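Local coordinates for sister chromatid cohesion protein (Chaetomium thermophilum, PDB 5T8V) that probably serves as a cohesin loader acting on chromatin, this chain being the C-terminal, HEAT-repeat part of the longer protein, at residues A[649-652]-A[653-656]; A[685-688]-A[689-693]. All blocks are in the same frame, centred on the assembly; numbering follows the deposited sequence.

Overall arrangement
Both contacts are local, within continuous chain, and lie in the same all-helical region, their centres about 13 Å apart. Contact 1 is the more buried: a loop turns into helix 652-660 at a serine N-cap, with valines and a leucine facing neighbouring elements. Contact 2, within helix 685-696, is partly buried; its methionine faces the helical packing, one glutamate is held by charged and polar partners, and other charged residues lie at the surface. The two helices meet where CG2 of V654 packs 4.2 Å from CD2 of L686. Contact 1 combines a weak side-chain cap with the helix's first backbone bonds, contact 2 within-helix bonding with polar and apolar neighbours.

Contact 1: A[649-652]-A[653-656]; sequences GDSV and VVQL
CB and OG of S651 lie against CG2 of V654 at the N-terminal turn of helix 652-660, with S651 as the N-cap. With chi1 at 172°, OG of S651 sits beside its own carbonyl carbon and points to the first turn, where it accepts a weak but nearly straight bond from V654 N at 3.4 Å. The same oxygen is hydrogen-bonded to the carbonyl of I646 in the preceding loop, and this second partner ties the cap to the chain that leads into it. The buried hydroxyl is thus bonded to I646 O and, more weakly, accepts from the helix.

Two valines flank it from different directions. V654 brings CG2 to 3.5 Å from OG and 3.7 Å from CB of S651, so that a methyl group lies along the hydroxyl arm. V653 comes from another side, its CB 3.7 Å from S651 OG, while its side chain reaches I646 and L647 of the loop and L614 of helix 610-619. V654 also rests on L647. The polar cap therefore sits beside branched aliphatic groups that join helix 652-660 to the loop before it, within the helical repeat array of this protein.

Regular helical bonding starts at once behind the cap. Q655 N donates to S651 O at 3.2 Å. One residue on, L656 N donates to V652 O at 2.9 Å, and both bonds are nearly straight at the hydrogen. L656 then sends its side chain to L618 of helix 610-619, whereas Q655 stretches its extended chain on the exposed side. On its way L656 passes close by a backbone acceptor: its CG lies 3.4 Å from V652 O.

Contact 2: A[685-688]-A[689-693]; sequences ALEE and KMTET
This is a within-helix contact in helix 685-696, where L686 and E687 meet K689, M690 and T691, beside helices 652-660, 666-682 and 723-735. E687 O receives two N-H groups: T691 N arrives nearly along the C=O axis at 3.0 Å from E687 O, while M690 N, 2.9 Å from the same oxygen, stands above the carbonyl plane. L686 O has weaker bonds, both strongly bent, from the N atoms of K689 and M690.

On one flank CB of L686 lies 3.8 Å from SD of M690, an apolar contact. The methionine chain runs on to I676, C679 and I680 of helix 666-682. Beside this pair, L686 and K689 lie alongside and point the same way, CD2 of the leucine 4.1 Å from CE of the lysine.

Another flank pairs E687 with T691. The two chains pass at a slant, CG of E687 4.1 Å from CG2 of T691, and the carboxylate goes on to a salt bridge with R719 and a hydrogen bond from N720. With chi1 at 67°, T691 turns OG1 back along the helix to donate a weak bond to E688 O at 3.4 Å. An alanine here would remove both branches, and is likely to leave E688 O without this hydroxyl and the aliphatic part of E687 without its methyl neighbour. With M690 on helix 666-682, K689 on V654 and L658 of helix 652-660, and T691 on L725 of helix 723-735, the helix packs against three others, as expected in an alpha-solenoid of HEAT repeats.

Contact 1: A[649-652]-A[653-656]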
ATOM      1  N   GLY A 649     -15.686  13.475  -0.015  1.00 35.27           N
ATOM      2  CA  GLY A 649     -16.437  13.301   1.210  1.00 33.68           C
ATOM      3  C   GLY A 649     -15.781  12.292   2.130  1.00 34.19           C
ATOM      4  O   GLY A 649     -14.555  12.164   2.195  1.00 34.88           O
ATOM      5  N   ASP A 650     -16.619  11.564   2.866  1.00 49.21           N
ATOM      6  CA  ASP A 650     -16.149  10.516   3.771  1.00 48.84           C
ATOM      7  C   ASP A 650     -15.659   9.343   2.925  1.00 48.77           C
ATOM      8  O   ASP A 650     -16.328   8.321   2.765  1.00 50.14           O
ATOM      9  CB  ASP A 650     -17.257  10.095   4.728  1.00 49.89           C
ATOM     10  CG  ASP A 650     -17.747  11.242   5.593  1.00 51.99           C
ATOM     11  OD1 ASP A 650     -17.006  12.238   5.746  1.00 50.96           O
ATOM     12  OD2 ASP A 650     -18.872  11.146   6.125  1.00 54.35           O
ATOM     13  N   SER A 651     -14.460   9.506   2.373  1.00 30.69           N
ATOM     14  CA  SER A 651     -13.875   8.520   1.472  1.00 29.15           C
ATOM     15  C   SER A 651     -13.106   7.480   2.276  1.00 29.53           C
ATOM     16  O   SER A 651     -12.136   7.815   2.966  1.00 31.21           O
ATOM     17  CB  SER A 651     -12.951   9.197   0.463  1.00 29.81           C
ATOM     18  OG  SER A 651     -12.241   8.231  -0.289  1.00 30.77           O
ATOM     19  N   VAL A 652     -13.533   6.220   2.179  1.00 27.79           N
ATOM     20  CA  VAL A 652     -12.829   5.147   2.876  1.00 27.92           C
ATOM     21  C   VAL A 652     -11.453   4.925   2.265  1.00 28.31           C
ATOM     22  O   VAL A 652     -10.522   4.495   2.956  1.00 29.84           O
ATOM     23  CB  VAL A 652     -13.665   3.854   2.858  1.00 27.43           C
ATOM     24  CG1 VAL A 652     -15.023   4.088   3.502  1.00 27.41           C
ATOM     25  CG2 VAL A 652     -13.830   3.338   1.433  1.00 27.55           C
ATOM     26  N   VAL A 653     -11.298   5.202   0.969  1.00 26.88           N
ATOM     27  CA  VAL A 653      -9.993   5.060   0.328  1.00 28.70           C
ATOM     28  C   VAL A 653      -8.970   5.952   1.018  1.00 31.78           C
ATOM     29  O   VAL A 653      -7.875   5.508   1.386  1.00 33.97           O
ATOM     30  CB  VAL A 653     -10.099   5.378  -1.174  1.00 28.40           C
ATOM     31  CG1 VAL A 653      -8.726   5.372  -1.831  1.00 31.06           C
ATOM     32  CG2 VAL A 653     -11.017   4.378  -1.860  1.00 26.61           C
ATOM     33  N   VAL A 654      -9.316   7.227   1.206  1.00 34.04           N
ATOM     34  CA  VAL A 654      -8.435   8.140   1.928  1.00 34.55           C
ATOM     35  C   VAL A 654      -8.141   7.591   3.319  1.00 35.71           C
ATOM     36  O   VAL A 654      -6.980   7.449   3.720  1.00 37.49           O
ATOM     37  CB  VAL A 654      -9.064   9.545   1.996  1.00 33.10           C
ATOM     38  CG1 VAL A 654      -8.157  10.510   2.753  1.00 34.20           C
ATOM     39  CG2 VAL A 654      -9.350  10.075   0.595  1.00 32.01           C
ATOM     40  N   GLN A 655      -9.197   7.259   4.064  1.00 48.38           N
ATOM     41  CA  GLN A 655      -9.054   6.765   5.429  1.00 50.09           C
ATOM     42  C   GLN A 655      -8.032   5.634   5.514  1.00 50.82           C
ATOM     43  O   GLN A 655      -7.045   5.719   6.256  1.00 52.06           O
ATOM     44  CB  GLN A 655     -10.425   6.306   5.935  1.00 50.56           C
ATOM     45  CG  GLN A 655     -10.441   5.712   7.333  1.00 53.57           C
ATOM     46  CD  GLN A 655     -11.824   5.223   7.730  1.00 56.89           C
ATOM     47  OE1 GLN A 655     -12.832   5.872   7.441  1.00 56.67           O
ATOM     48  NE2 GLN A 655     -11.879   4.069   8.384  1.00 59.11           N
ATOM     49  N   LEU A 656      -8.253   4.564   4.749  1.00 46.10           N
ATOM     50  CA  LEU A 656      -7.418   3.375   4.862  1.00 46.16           C
ATOM     51  C   LEU A 656      -6.052   3.541   4.210  1.00 47.55           C
ATOM     52  O   LEU A 656      -5.126   2.805   4.563  1.00 49.11           O
ATOM     53  CB  LEU A 656      -8.140   2.169   4.256  1.00 44.53           C
ATOM     54  CG  LEU A 656      -9.501   1.820   4.874  1.00 43.07           C
ATOM     55  CD1 LEU A 656      -9.979   0.459   4.388  1.00 43.07           C
ATOM     56  CD2 LEU A 656      -9.461   1.852   6.402  1.00 43.83           C
TER

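Contact 2: A[685-688]-A[689-693]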
ATOM      1  N   ALA A 685      -7.294  19.161  -3.468  1.00 26.91           N
ATOM      2  CA  ALA A 685      -7.854  19.674  -2.222  1.00 26.71           C
ATOM      3  C   ALA A 685      -7.439  18.814  -1.036  1.00 27.07           C
ATOM      4  O   ALA A 685      -7.276  19.329   0.075  1.00 27.57           O
ATOM      5  CB  ALA A 685      -9.377  19.746  -2.316  1.00 26.39           C
ATOM      6  N   LEU A 686      -7.269  17.508  -1.250  1.00 28.78           N
ATOM      7  CA  LEU A 686      -6.797  16.639  -0.178  1.00 29.02           C
ATOM      8  C   LEU A 686      -5.409  17.043   0.293  1.00 30.86           C
ATOM      9  O   LEU A 686      -5.057  16.821   1.458  1.00 31.00           O
ATOM     10  CB  LEU A 686      -6.781  15.185  -0.654  1.00 28.02           C
ATOM     11  CG  LEU A 686      -8.128  14.583  -1.049  1.00 25.89           C
ATOM     12  CD1 LEU A 686      -7.918  13.366  -1.927  1.00 25.65           C
ATOM     13  CD2 LEU A 686      -8.926  14.219   0.185  1.00 24.12           C
ATOM     14  N   GLU A 687      -4.617  17.645  -0.596  1.00 36.97           N
ATOM     15  CA  GLU A 687      -3.220  17.950  -0.319  1.00 39.09           C
ATOM     16  C   GLU A 687      -3.018  18.518   1.081  1.00 41.20           C
ATOM     17  O   GLU A 687      -2.288  17.947   1.894  1.00 42.78           O
ATOM     18  CB  GLU A 687      -2.696  18.925  -1.377  1.00 39.08           C
ATOM     19  CG  GLU A 687      -1.213  19.205  -1.280  1.00 39.68           C
ATOM     20  CD  GLU A 687      -0.646  19.759  -2.572  1.00 40.65           C
ATOM     21  OE1 GLU A 687      -0.554  18.998  -3.561  1.00 39.74           O
ATOM     22  OE2 GLU A 687      -0.303  20.959  -2.603  1.00 42.17           O
ATOM     23  N   GLU A 688      -3.682  19.635   1.388  1.00 58.61           N
ATOM     24  CA  GLU A 688      -3.430  20.311   2.656  1.00 60.32           C
ATOM     25  C   GLU A 688      -3.602  19.371   3.843  1.00 60.02           C
ATOM     26  O   GLU A 688      -2.813  19.414   4.794  1.00 60.12           O
ATOM     27  CB  GLU A 688      -4.349  21.525   2.803  1.00 62.52           C
ATOM     28  CG  GLU A 688      -4.193  22.234   4.142  1.00 65.74           C
ATOM     29  CD  GLU A 688      -4.721  23.655   4.125  1.00 68.18           C
ATOM     30  OE1 GLU A 688      -5.555  23.973   3.250  1.00 68.35           O
ATOM     31  OE2 GLU A 688      -4.297  24.454   4.987  1.00 69.70           O
ATOM     32  N   LYS A 689      -4.618  18.509   3.809  1.00 56.61           N
ATOM     33  CA  LYS A 689      -4.881  17.649   4.955  1.00 56.87           C
ATOM     34  C   LYS A 689      -4.043  16.378   4.950  1.00 57.30           C
ATOM     35  O   LYS A 689      -4.033  15.664   5.958  1.00 58.18           O
ATOM     36  CB  LYS A 689      -6.371  17.290   5.016  1.00 56.33           C
ATOM     37  CG  LYS A 689      -6.766  16.003   4.298  1.00 57.34           C
ATOM     38  CD  LYS A 689      -8.268  15.769   4.383  1.00 57.91           C
ATOM     39  CE  LYS A 689      -8.613  14.285   4.299  1.00 56.87           C
ATOM     40  NZ  LYS A 689      -8.116  13.515   5.482  1.00 57.62           N
ATOM     41  N   MET A 690      -3.340  16.079   3.859  1.00 41.57           N
ATOM     42  CA  MET A 690      -2.527  14.872   3.782  1.00 40.99           C
ATOM     43  C   MET A 690      -1.045  15.127   4.022  1.00 40.64           C
ATOM     44  O   MET A 690      -0.338  14.213   4.463  1.00 40.79           O
ATOM     45  CB  MET A 690      -2.712  14.199   2.417  1.00 42.08           C
ATOM     46  CG  MET A 690      -4.147  13.755   2.152  1.00 41.23           C
ATOM     47  SD  MET A 690      -4.319  12.617   0.762  1.00 39.98           S
ATOM     48  CE  MET A 690      -3.853  11.074   1.532  1.00 39.80           C
ATOM     49  N   THR A 691      -0.555  16.341   3.758  1.00 50.69           N
ATOM     50  CA  THR A 691       0.851  16.635   4.027  1.00 51.99           C
ATOM     51  C   THR A 691       1.193  16.400   5.491  1.00 51.60           C
ATOM     52  O   THR A 691       2.320  16.007   5.811  1.00 52.78           O
ATOM     53  CB  THR A 691       1.192  18.078   3.650  1.00 53.09           C
ATOM     54  OG1 THR A 691       0.511  18.979   4.531  1.00 54.39           O
ATOM     55  CG2 THR A 691       0.796  18.376   2.230  1.00 52.62           C
ATOM     56  N   GLU A 692       0.241  16.647   6.394  1.00 55.17           N
ATOM     57  CA  GLU A 692       0.483  16.392   7.808  1.00 55.90           C
ATOM     58  C   GLU A 692       0.908  14.947   8.033  1.00 54.39           C
ATOM     59  O   GLU A 692       1.787  14.670   8.856  1.00 54.60           O
ATOM     60  CB  GLU A 692      -0.769  16.715   8.621  1.00 57.98           C
ATOM     61  CG  GLU A 692      -0.517  16.845  10.117  1.00 60.29           C
ATOM     62  CD  GLU A 692      -1.797  16.795  10.931  1.00 61.16           C
ATOM     63  OE1 GLU A 692      -1.962  15.842  11.720  1.00 61.62           O
ATOM     64  OE2 GLU A 692      -2.641  17.704  10.776  1.00 61.04           O
ATOM     65  N   THR A 693       0.294  14.012   7.304  1.00 34.24           N
ATOM     66  CA  THR A 693       0.692  12.614   7.411  1.00 34.09           C
ATOM     67  C   THR A 693       2.048  12.371   6.762  1.00 34.79           C
ATOM     68  O   THR A 693       2.803  11.502   7.212  1.00 36.14           O
ATOM     69  CB  THR A 693      -0.372  11.716   6.776  1.00 33.10           C
ATOM     70  OG1 THR A 693      -1.610  11.874   7.482  1.00 31.87           O
ATOM     71  CG2 THR A 693       0.047  10.250   6.823  1.00 33.74           C
TER